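Local coordinates for protein putative aminopeptidase (Leishmania major, PDB 5NTH) that probably acts as a manganese-dependent M17 leucyl aminopeptidase, removing residues from the amino ends of peptides, and binds the inhibitor actinonin, at residues A44-L49 and C128-E133. Sequence-based numbering, arbitrary orientation.
Sequences AYHVLL and CGSVEE. Unlike the reference sequence in segment 44-49: Tyr45 (reference Pro).
Val131 packs its CG2 methyl over one face of the His46 imidazole in a CH-pi contact. That methyl is 4.2 Å from the ring centroid and 22° off the normal, so it is displaced toward the rim, and its closest ring atom is His46 CG, 3.9 Å from Val131 CG2. Two torsions set this up: His46 swings CG beside its own backbone N (chi1 -55°), while Val131 holds CG1 anti to its N (chi1 175°) and thereby directs CG2 at the ring. The side chains of His46 and Val131 run alongside one another with opposite headings.

A second, more polar approach comes from the backbone of 128-133. The carbonyl of Ser130 reaches the ring obliquely, with Ser130 O 3.3 Å from His46 CE1 and 3.5 Å from His46 NE2. This is van der Waals contact; the ring nitrogens form weak hydrogen bonds with two acids, ND1 with Glu98 and NE2 with Glu135, which probably help hold the imidazole's rotation and would probably favour a protonated histidine. Glu98, on strand 97-103, also hydrogen-bonds the hydroxyl of Ser130 and so bridges His46 and the loop, while Glu135, from the loop itself, accepts from the backbone N of Glu132.

Within the loop, Val131 N bonds back to Cys128 O at 3.2 Å, closing a turn in the connection that follows helix 117-127. His46 opens strand 46-51, which runs parallel to its neighbours 97-103 and 137-142. The contact therefore packs the helix-to-strand connection over the start of an inner strand, within a beta-alpha-beta crossover from 97-103 to 137-142, in the macro-like alpha/beta N-terminal domain of M17 aminopeptidases, away from the manganese site.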
ATOM      1  N   ALA A  44      55.110   0.422  -7.136  1.00 27.19           N
ATOM      2  CA  ALA A  44      54.396  -0.287  -6.115  1.00 25.86           C
ATOM      3  C   ALA A  44      53.992  -1.661  -6.597  1.00 25.23           C
ATOM      4  O   ALA A  44      54.003  -1.950  -7.810  1.00 24.40           O
ATOM      5  CB  ALA A  44      53.168   0.496  -5.714  1.00 25.86           C
ATOM      6  N   TYR A  45      53.588  -2.471  -5.613  1.00 24.67           N
ATOM      7  CA  TYR A  45      53.137  -3.813  -5.829  1.00 24.33           C
ATOM      8  C   TYR A  45      51.982  -3.774  -6.854  1.00 25.03           C
ATOM      9  O   TYR A  45      51.875  -4.625  -7.721  1.00 25.09           O
ATOM     10  CB  TYR A  45      52.723  -4.361  -4.474  1.00 23.70           C
ATOM     11  N   HIS A  46      51.140  -2.737  -6.766  1.00 25.74           N
ATOM     12  CA  HIS A  46      50.000  -2.522  -7.694  1.00 25.64           C
ATOM     13  C   HIS A  46      50.035  -1.115  -8.279  1.00 24.50           C
ATOM     14  O   HIS A  46      50.413  -0.151  -7.590  1.00 23.51           O
ATOM     15  CB  HIS A  46      48.666  -2.725  -6.956  1.00 26.39           C
ATOM     16  CG  HIS A  46      48.565  -4.055  -6.295  1.00 27.29           C
ATOM     17  ND1 HIS A  46      47.875  -5.113  -6.851  1.00 28.16           N
ATOM     18  CD2 HIS A  46      49.135  -4.526  -5.164  1.00 27.36           C
ATOM     19  CE1 HIS A  46      47.989  -6.167  -6.067  1.00 27.77           C
ATOM     20  NE2 HIS A  46      48.750  -5.838  -5.038  1.00 27.70           N
ATOM     21  N   VAL A  47      49.630  -1.018  -9.548  1.00 23.59           N
ATOM     22  CA  VAL A  47      49.674   0.220 -10.289  1.00 22.87           C
ATOM     23  C   VAL A  47      48.389   0.393 -11.068  1.00 23.12           C
ATOM     24  O   VAL A  47      47.943  -0.520 -11.731  1.00 23.25           O
ATOM     25  CB  VAL A  47      50.853   0.259 -11.273  1.00 22.35           C
ATOM     26  CG1 VAL A  47      50.925   1.609 -11.950  1.00 22.30           C
ATOM     27  CG2 VAL A  47      52.154   0.034 -10.562  1.00 22.15           C
ATOM     28  N   LEU A  48      47.830   1.595 -10.994  1.00 23.84           N
ATOM     29  CA  LEU A  48      46.710   1.991 -11.801  1.00 24.75           C
ATOM     30  C   LEU A  48      47.092   3.196 -12.666  1.00 25.50           C
ATOM     31  O   LEU A  48      47.664   4.186 -12.186  1.00 25.52           O
ATOM     32  CB  LEU A  48      45.523   2.342 -10.908  1.00 24.79           C
ATOM     33  CG  LEU A  48      44.353   3.046 -11.610  1.00 24.90           C
ATOM     34  CD1 LEU A  48      43.628   2.138 -12.606  1.00 25.04           C
ATOM     35  CD2 LEU A  48      43.389   3.590 -10.578  1.00 25.12           C
ATOM     36  N   LEU A  49      46.720   3.112 -13.933  1.00 25.91           N
ATOM     37  CA  LEU A  49      46.945   4.165 -14.869  1.00 26.40           C
ATOM     38  C   LEU A  49      45.599   4.545 -15.431  1.00 26.90           C
ATOM     39  O   LEU A  49      44.870   3.688 -15.948  1.00 26.75           O
ATOM     40  CB  LEU A  49      47.863   3.687 -15.983  1.00 26.75           C
ATOM     41  CG  LEU A  49      48.075   4.690 -17.117  1.00 26.93           C
ATOM     42  CD1 LEU A  49      48.574   6.041 -16.611  1.00 26.61           C
ATOM     43  CD2 LEU A  49      49.036   4.063 -18.107  1.00 27.17           C
ATOM     44  N   CYS A 128      41.700  -1.053  -5.932  1.00 27.89           N
ATOM     45  CA  CYS A 128      42.064  -1.252  -4.536  1.00 28.16           C
ATOM     46  C   CYS A 128      41.668  -2.657  -4.070  1.00 30.58           C
ATOM     47  O   CYS A 128      42.174  -3.129  -3.045  1.00 32.11           O
ATOM     48  CB  CYS A 128      41.439  -0.187  -3.629  1.00 27.03           C
ATOM     49  SG  CYS A 128      41.921   1.506  -4.011  1.00 25.34           S
ATOM     50  N   GLY A 129      40.780  -3.331  -4.805  1.00 31.76           N
ATOM     51  CA  GLY A 129      40.182  -4.569  -4.301  1.00 33.74           C
ATOM     52  C   GLY A 129      41.128  -5.747  -4.124  1.00 35.01           C
ATOM     53  O   GLY A 129      40.807  -6.702  -3.398  1.00 34.95           O
ATOM     54  N   SER A 130      42.274  -5.673  -4.814  1.00 36.54           N
ATOM     55  CA  SER A 130      43.293  -6.731  -4.819  1.00 36.89           C
ATOM     56  C   SER A 130      44.568  -6.324  -4.066  1.00 35.36           C
ATOM     57  O   SER A 130      45.549  -7.044  -4.090  1.00 35.58           O
ATOM     58  CB  SER A 130      43.622  -7.103  -6.272  1.00 36.75           C
ATOM     59  OG  SER A 130      43.677  -5.912  -7.044  1.00 39.94           O
ATOM     60  N   VAL A 131      44.551  -5.178  -3.398  1.00 34.00           N
ATOM     61  CA  VAL A 131      45.718  -4.703  -2.677  1.00 33.60           C
ATOM     62  C   VAL A 131      45.718  -5.350  -1.298  1.00 34.94           C
ATOM     63  O   VAL A 131      44.741  -5.262  -0.562  1.00 33.98           O
ATOM     64  CB  VAL A 131      45.727  -3.163  -2.585  1.00 32.34           C
ATOM     65  CG1 VAL A 131      46.875  -2.654  -1.739  1.00 32.22           C
ATOM     66  CG2 VAL A 131      45.827  -2.560  -3.969  1.00 31.67           C
ATOM     67  N   GLU A 132      46.832  -5.975  -0.945  1.00 37.92           N
ATOM     68  CA  GLU A 132      46.936  -6.715   0.316  1.00 41.67           C
ATOM     69  C   GLU A 132      47.441  -5.833   1.433  1.00 39.88           C
ATOM     70  O   GLU A 132      47.996  -4.767   1.187  1.00 37.25           O
ATOM     71  CB  GLU A 132      47.860  -7.912   0.171  1.00 47.03           C
ATOM     72  CG  GLU A 132      47.237  -9.127  -0.496  1.00 51.73           C
ATOM     73  CD  GLU A 132      48.320 -10.101  -0.973  1.00 59.18           C
ATOM     74  OE1 GLU A 132      48.553 -11.147  -0.314  1.00 61.85           O
ATOM     75  OE2 GLU A 132      48.979  -9.795  -1.992  1.00 63.40           O
ATOM     76  N   GLU A 133      47.238  -6.306   2.662  1.00 40.79           N
ATOM     77  CA  GLU A 133      47.584  -5.566   3.878  1.00 42.82           C
ATOM     78  C   GLU A 133      48.987  -4.993   3.771  1.00 39.80           C
ATOM     79  O   GLU A 133      49.879  -5.643   3.248  1.00 38.82           O
ATOM     80  CB  GLU A 133      47.460  -6.450   5.133  1.00 47.51           C
ATOM     81  CG  GLU A 133      48.086  -5.851   6.409  1.00 52.86           C
ATOM     82  CD  GLU A 133      47.200  -5.994   7.646  1.00 58.38           C
ATOM     83  OE1 GLU A 133      46.352  -5.091   7.888  1.00 59.21           O
ATOM     84  OE2 GLU A 133      47.361  -6.996   8.386  1.00 59.07           O
TER